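Local coordinates for CELL WALL surface anchor family protein (Streptococcus pneumoniae, PDB 2WW8) that acts as an adhesin of the pneumococcal pilus and probably recognises host cells through a metal-binding domain resembling the integrin A domain, at residues Q446-F451 with I512-D517; K454-K459 with L494-S499. All coordinates share one frame; numbering follows the deposited sequence.

Contact 1: Q446-F451 with I512-D517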
loop_
_atom_site.group_PDB
_atom_site.type_symbol
_atom_site.label_atom_id
_atom_site.label_comp_id
_atom_site.label_asym_id
_atom_site.label_seq_id
_atom_site.Cartn_x
_atom_site.Cartn_y
_atom_site.Cartn_z
ATOM N N GLN A 446 49.895 -16.138 15.927
ATOM C CA GLN A 446 50.570 -15.890 17.207
ATOM C C GLN A 446 50.938 -14.424 17.439
ATOM O O GLN A 446 50.723 -13.896 18.522
ATOM C CB GLN A 446 51.859 -16.694 17.270
ATOM C CG GLN A 446 52.527 -16.790 18.656
ATOM C CD GLN A 446 51.651 -17.568 19.600
ATOM O OE1 GLN A 446 51.254 -18.701 19.326
ATOM N NE2 GLN A 446 51.285 -16.935 20.681
ATOM N N SER A 447 51.506 -13.768 16.440
ATOM C CA SER A 447 51.951 -12.388 16.666
ATOM C C SER A 447 52.159 -11.712 15.289
ATOM O O SER A 447 52.409 -12.367 14.303
ATOM C CB SER A 447 53.311 -12.440 17.369
ATOM O OG SER A 447 53.738 -11.167 17.760
ATOM N N TYR A 448 52.096 -10.397 15.287
ATOM C CA TYR A 448 52.611 -9.544 14.257
ATOM C C TYR A 448 54.128 -9.728 14.127
ATOM O O TYR A 448 54.665 -9.551 13.039
ATOM C CB TYR A 448 52.330 -8.110 14.681
ATOM C CG TYR A 448 52.765 -7.036 13.712
ATOM C CD1 TYR A 448 51.972 -6.736 12.586
ATOM C CD2 TYR A 448 53.927 -6.296 13.961
ATOM C CE1 TYR A 448 52.364 -5.727 11.676
ATOM C CE2 TYR A 448 54.339 -5.285 13.066
ATOM C CZ TYR A 448 53.528 -5.004 11.947
ATOM O OH TYR A 448 53.871 -4.014 11.051
ATOM N N GLN A 449 54.811 -10.021 15.237
ATOM C CA GLN A 449 56.243 -10.272 15.208
ATOM C C GLN A 449 56.552 -11.648 14.645
ATOM O O GLN A 449 55.787 -12.611 14.732
ATOM C CB GLN A 449 56.844 -10.092 16.621
ATOM C CG GLN A 449 56.615 -8.698 17.257
ATOM C CD GLN A 449 57.321 -7.558 16.494
ATOM O OE1 GLN A 449 58.401 -7.746 15.893
ATOM N NE2 GLN A 449 56.734 -6.360 16.558
ATOM N N MET A 450 57.724 -11.721 14.041
ATOM C CA MET A 450 58.366 -12.983 13.746
ATOM C C MET A 450 59.555 -13.034 14.740
ATOM O O MET A 450 60.454 -12.219 14.665
ATOM C CB MET A 450 58.898 -13.029 12.318
ATOM C CG MET A 450 57.809 -12.834 11.265
ATOM S SD MET A 450 58.600 -12.636 9.658
ATOM C CE MET A 450 57.196 -12.483 8.511
ATOM N N PHE A 451 59.548 -13.972 15.678
ATOM C CA PHE A 451 60.437 -13.875 16.844
ATOM C C PHE A 451 61.874 -14.106 16.406
ATOM O O PHE A 451 62.124 -14.961 15.544
ATOM C CB PHE A 451 60.025 -14.935 17.875
ATOM C CG PHE A 451 58.608 -14.772 18.339
ATOM C CD1 PHE A 451 58.183 -13.572 18.886
ATOM C CD2 PHE A 451 57.684 -15.798 18.187
ATOM C CE1 PHE A 451 56.872 -13.368 19.271
ATOM C CE2 PHE A 451 56.366 -15.627 18.591
ATOM C CZ PHE A 451 55.943 -14.422 19.132
ATOM N N ILE A 512 63.837 -10.542 8.186
ATOM C CA ILE A 512 62.430 -10.139 8.271
ATOM C C ILE A 512 61.896 -10.520 9.648
ATOM O O ILE A 512 62.057 -11.672 10.070
ATOM C CB ILE A 512 61.571 -10.858 7.194
ATOM C CG1 ILE A 512 62.303 -10.776 5.802
ATOM C CG2 ILE A 512 60.051 -10.345 7.258
ATOM C CD1 ILE A 512 62.636 -9.343 5.219
ATOM N N THR A 513 61.295 -9.553 10.343
ATOM C CA THR A 513 60.997 -9.745 11.769
ATOM C C THR A 513 59.535 -9.447 12.123
ATOM O O THR A 513 59.162 -9.458 13.304
ATOM C CB THR A 513 61.957 -8.911 12.700
ATOM O OG1 THR A 513 61.740 -7.497 12.540
ATOM C CG2 THR A 513 63.453 -9.235 12.440
ATOM N N ASN A 514 58.694 -9.138 11.129
ATOM C CA ASN A 514 57.271 -9.023 11.430
ATOM C C ASN A 514 56.479 -9.245 10.132
ATOM O O ASN A 514 57.078 -9.256 9.048
ATOM C CB ASN A 514 56.967 -7.627 12.041
ATOM C CG ASN A 514 57.289 -6.489 11.072
ATOM O OD1 ASN A 514 56.578 -6.256 10.097
ATOM N ND2 ASN A 514 58.341 -5.770 11.344
ATOM N N HIS A 515 55.165 -9.448 10.239
ATOM C CA HIS A 515 54.312 -9.712 9.092
ATOM C C HIS A 515 53.863 -8.400 8.404
ATOM O O HIS A 515 53.348 -8.472 7.296
ATOM C CB HIS A 515 53.077 -10.515 9.529
ATOM C CG HIS A 515 53.471 -11.851 10.061
ATOM N ND1 HIS A 515 53.957 -12.884 9.283
ATOM C CD2 HIS A 515 53.600 -12.259 11.347
ATOM C CE1 HIS A 515 54.331 -13.889 10.062
ATOM N NE2 HIS A 515 54.122 -13.530 11.322
ATOM N N GLY A 516 54.114 -7.246 9.009
ATOM C CA GLY A 516 53.708 -5.967 8.403
ATOM C C GLY A 516 54.587 -5.612 7.232
ATOM O O GLY A 516 54.042 -5.279 6.202
ATOM N N ASP A 517 55.903 -5.685 7.392
ATOM C CA ASP A 517 56.846 -5.322 6.356
ATOM C C ASP A 517 56.614 -6.080 5.038
ATOM O O ASP A 517 56.534 -5.416 4.004
ATOM C CB ASP A 517 58.328 -5.395 6.789
ATOM C CG ASP A 517 58.685 -4.351 7.825
ATOM O OD1 ASP A 517 58.058 -3.278 7.776
ATOM O OD2 ASP A 517 59.575 -4.588 8.684
HETATM O O HOH W 1 59.766 -6.361 14.041
HETATM O O HOH W 2 55.089 -14.900 13.653
#
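M450 lays its thioether chain over one face of the H515 imidazole, CG standing 4.0 Å from the ring centroid in a CH-pi contact. Extended beyond CG (chi2 171°), the chain carries SD on to I512 CG2, 3.6 Å away; a long, flexible apolar residue suits this reach. At the imidazole edge, water 2 lies in the ring plane, 2.9 Å from H515 NE2, and also meets Q449 O, while ND1 bonds to S393. Y448 sets its ring beside the N514 amide, the two planes only 4° apart, and its OH comes 3.3 Å from G516 CA, where a glycine leaves room.

Backbone bonds H515 N to Y448 O and M450 N to T513 O (both 2.8 Å) make Q449 and N514 a non-hydrogen-bonded antiparallel pair. Further out, N514 OD1 caps the turn leading into the helix, taking D517 N at 2.8 Å and G516 N weakly. Water 1 donates to Q449 OE1, while Q449 NE2 goes to G546; N514 ND2 donates to water 1 and to D517 OD2 (3.2 Å). The N514 amide, held through OD1 by backbone N-H groups and through ND2 by water 1 and D517, is probably fixed in its rotation.

Contact 2: K454-K459 with L494-S499; sequences KTVYEK and LNWRES
Two reciprocal backbone hydrogen bonds, W496 N to K454 O (2.8 Å, in the carbonyl plane) and V456 N to L494 O (3.2 Å, from above the carbonyl plane), join the chains in a single antiparallel bridge around the non-hydrogen-bonded pair T455 and N495.

K454 O is approached by a second donor of a softer kind, the CA-H of N495, whose CA is 3.0 Å away. The side chains gather chiefly about V456 and W496. V456 CG2 sits over the centre of one indole face, 3.8 Å from the centroid of the five-membered ring and 13° off its normal, a CH-pi contact. The valine reaches it because CG2 is anti to its own carbonyl carbon, while CG1, anti to the backbone N (chi1 -179°), nears the rim of the six-membered ring at CZ2; a beta-branched residue can offer one methyl to the ring while keeping its backbone extended. The same CG2 methyl packs on L494 CB at 4.1 Å, so the leucine continues the apolar patch, and A463 lies next to V456. At the indole's edge, water 3 lies in the ring plane: it donates to T455 O at 2.7 Å and accepts weakly from W496 NE1. K454 uses its aliphatic part here, CB passing 3.9 Å from N495 CG, a place that suits a long chain able to cover a neighbour.

The arrangement is that of an antiparallel sheet at its margin: the approach to the short strand 457-458 is bridged to the end of strand 489-496, while strand 461-467 pairs with both strands within one curled antiparallel sheet.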
loop_
_atom_site.group_PDB
_atom_site.type_symbol
_atom_site.label_atom_id
_atom_site.label_comp_id
_atom_site.label_asym_id
_atom_site.label_seq_id
_atom_site.Cartn_x
_atom_site.Cartn_y
_atom_site.Cartn_z
ATOM N N LYS A 454 64.078 -18.172 19.532
ATOM C CA LYS A 454 63.227 -19.356 19.380
ATOM C C LYS A 454 62.569 -19.800 20.694
ATOM O O LYS A 454 61.658 -20.621 20.675
ATOM C CB LYS A 454 64.174 -20.533 19.091
ATOM C CG LYS A 454 64.769 -20.485 17.704
ATOM C CD LYS A 454 65.446 -21.828 17.375
ATOM C CE LYS A 454 66.049 -21.698 15.970
ATOM N NZ LYS A 454 66.812 -22.890 15.548
ATOM N N THR A 455 63.094 -19.335 21.827
ATOM C CA THR A 455 62.606 -19.811 23.131
ATOM C C THR A 455 61.207 -19.298 23.478
ATOM O O THR A 455 60.916 -18.088 23.468
ATOM C CB THR A 455 63.592 -19.474 24.266
ATOM O OG1 THR A 455 64.917 -19.942 23.933
ATOM C CG2 THR A 455 63.229 -20.117 25.613
ATOM N N VAL A 456 60.347 -20.243 23.847
ATOM C CA VAL A 456 59.043 -19.877 24.443
ATOM C C VAL A 456 59.282 -19.641 25.922
ATOM O O VAL A 456 59.951 -20.441 26.596
ATOM C CB VAL A 456 57.985 -20.993 24.278
ATOM C CG1 VAL A 456 56.595 -20.589 24.897
ATOM C CG2 VAL A 456 57.857 -21.331 22.811
ATOM N N TYR A 457 58.764 -18.525 26.428
ATOM C CA TYR A 457 58.916 -18.136 27.816
ATOM C C TYR A 457 57.596 -18.247 28.550
ATOM O O TYR A 457 56.561 -18.011 27.956
ATOM C CB TYR A 457 59.392 -16.695 27.932
ATOM C CG TYR A 457 60.805 -16.572 27.434
ATOM C CD1 TYR A 457 61.874 -16.831 28.287
ATOM C CD2 TYR A 457 61.055 -16.204 26.120
ATOM C CE1 TYR A 457 63.188 -16.757 27.836
ATOM C CE2 TYR A 457 62.367 -16.104 25.659
ATOM C CZ TYR A 457 63.410 -16.394 26.500
ATOM O OH TYR A 457 64.703 -16.285 26.024
ATOM N N GLU A 458 57.642 -18.600 29.826
ATOM C CA GLU A 458 56.451 -18.551 30.671
ATOM C C GLU A 458 56.953 -18.174 32.060
ATOM O O GLU A 458 57.988 -18.684 32.512
ATOM C CB GLU A 458 55.805 -19.944 30.697
ATOM C CG GLU A 458 54.329 -20.028 31.003
ATOM C CD GLU A 458 53.782 -21.436 30.843
ATOM O OE1 GLU A 458 53.961 -22.043 29.766
ATOM O OE2 GLU A 458 53.157 -21.935 31.800
ATOM N N LYS A 459 56.220 -17.278 32.719
ATOM C CA LYS A 459 56.552 -16.833 34.086
ATOM C C LYS A 459 57.975 -16.278 34.218
ATOM O O LYS A 459 58.566 -16.368 35.281
ATOM C CB LYS A 459 56.365 -17.932 35.142
ATOM C CG LYS A 459 55.005 -18.690 35.136
ATOM C CD LYS A 459 54.944 -19.755 36.271
ATOM C CE LYS A 459 55.302 -19.124 37.648
ATOM N NZ LYS A 459 55.563 -20.020 38.821
ATOM N N LEU A 494 60.292 -26.074 25.156
ATOM C CA LEU A 494 59.593 -25.570 23.991
ATOM C C LEU A 494 60.242 -24.402 23.240
ATOM O O LEU A 494 60.741 -23.450 23.873
ATOM C CB LEU A 494 58.165 -25.135 24.349
ATOM C CG LEU A 494 57.289 -26.167 25.067
ATOM C CD1 LEU A 494 55.990 -25.543 25.549
ATOM C CD2 LEU A 494 57.076 -27.461 24.205
ATOM N N ASN A 495 60.129 -24.457 21.917
ATOM C CA ASN A 495 60.626 -23.392 21.050
ATOM C C ASN A 495 59.471 -23.068 20.115
ATOM O O ASN A 495 58.623 -23.935 19.832
ATOM C CB ASN A 495 61.802 -23.832 20.151
ATOM C CG ASN A 495 63.147 -23.838 20.833
ATOM O OD1 ASN A 495 63.326 -23.479 21.995
ATOM N ND2 ASN A 495 64.146 -24.252 20.063
ATOM N N TRP A 496 59.406 -21.820 19.628
ATOM C CA TRP A 496 58.444 -21.545 18.518
ATOM C C TRP A 496 58.871 -22.344 17.236
ATOM O O TRP A 496 60.085 -22.504 16.980
ATOM C CB TRP A 496 58.513 -20.035 18.161
ATOM C CG TRP A 496 58.184 -19.198 19.311
ATOM C CD1 TRP A 496 59.043 -18.428 20.038
ATOM C CD2 TRP A 496 56.886 -19.046 19.924
ATOM N NE1 TRP A 496 58.381 -17.836 21.071
ATOM C CE2 TRP A 496 57.054 -18.178 21.014
ATOM C CE3 TRP A 496 55.610 -19.566 19.649
ATOM C CZ2 TRP A 496 55.998 -17.796 21.854
ATOM C CZ3 TRP A 496 54.554 -19.191 20.477
ATOM C CH2 TRP A 496 54.761 -18.309 21.566
ATOM N N ARG A 497 57.929 -22.875 16.461
ATOM C CA ARG A 497 58.274 -23.574 15.214
ATOM C C ARG A 497 58.851 -22.619 14.151
ATOM O O ARG A 497 58.588 -21.394 14.203
ATOM C CB ARG A 497 57.069 -24.419 14.720
ATOM C CG ARG A 497 56.016 -23.664 13.961
ATOM C CD ARG A 497 54.884 -24.626 13.540
ATOM N NE ARG A 497 53.976 -24.056 12.545
ATOM C CZ ARG A 497 52.873 -23.385 12.843
ATOM N NH1 ARG A 497 52.555 -23.178 14.120
ATOM N NH2 ARG A 497 52.111 -22.869 11.870
ATOM N N GLU A 498 59.701 -23.182 13.272
ATOM C CA GLU A 498 60.440 -22.430 12.294
ATOM C C GLU A 498 59.563 -21.356 11.601
ATOM O O GLU A 498 59.966 -20.226 11.469
ATOM C CB GLU A 498 60.984 -23.345 11.195
ATOM C CG GLU A 498 62.039 -22.617 10.371
ATOM C CD GLU A 498 61.441 -21.732 9.232
ATOM O OE1 GLU A 498 60.336 -22.095 8.747
ATOM O OE2 GLU A 498 62.018 -20.682 8.785
ATOM N N SER A 499 58.389 -21.739 11.133
ATOM C CA SER A 499 57.580 -20.818 10.314
ATOM C C SER A 499 57.026 -19.588 11.052
ATOM O O SER A 499 56.512 -18.692 10.406
ATOM C CB SER A 499 56.484 -21.627 9.629
ATOM O OG SER A 499 55.489 -21.893 10.585
HETATM O O HOH W 3 60.946 -15.797 22.098
#

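In the fold
Leaving strand 442-443, the chain passes first through 446-451 and then 454-459, runs out through strand 461-467 and helix 469-477, and returns along strand 489-496 to close contact 2. Only later does 512-517 close contact 1, so the smaller loop is nested inside the larger. Their centres are about 14 Å apart, and F451 and Q446 of contact 1 both pack on W496 of contact 2. Contact 2 belongs to the curled antiparallel sheet; contact 1 leads into helix 516-526, just before strand 533-539 of the parallel sheet. Contact 2 thus closes this excursion on itself, while contact 1 joins its base to helix 516-526 of what is probably an integrin-type A domain.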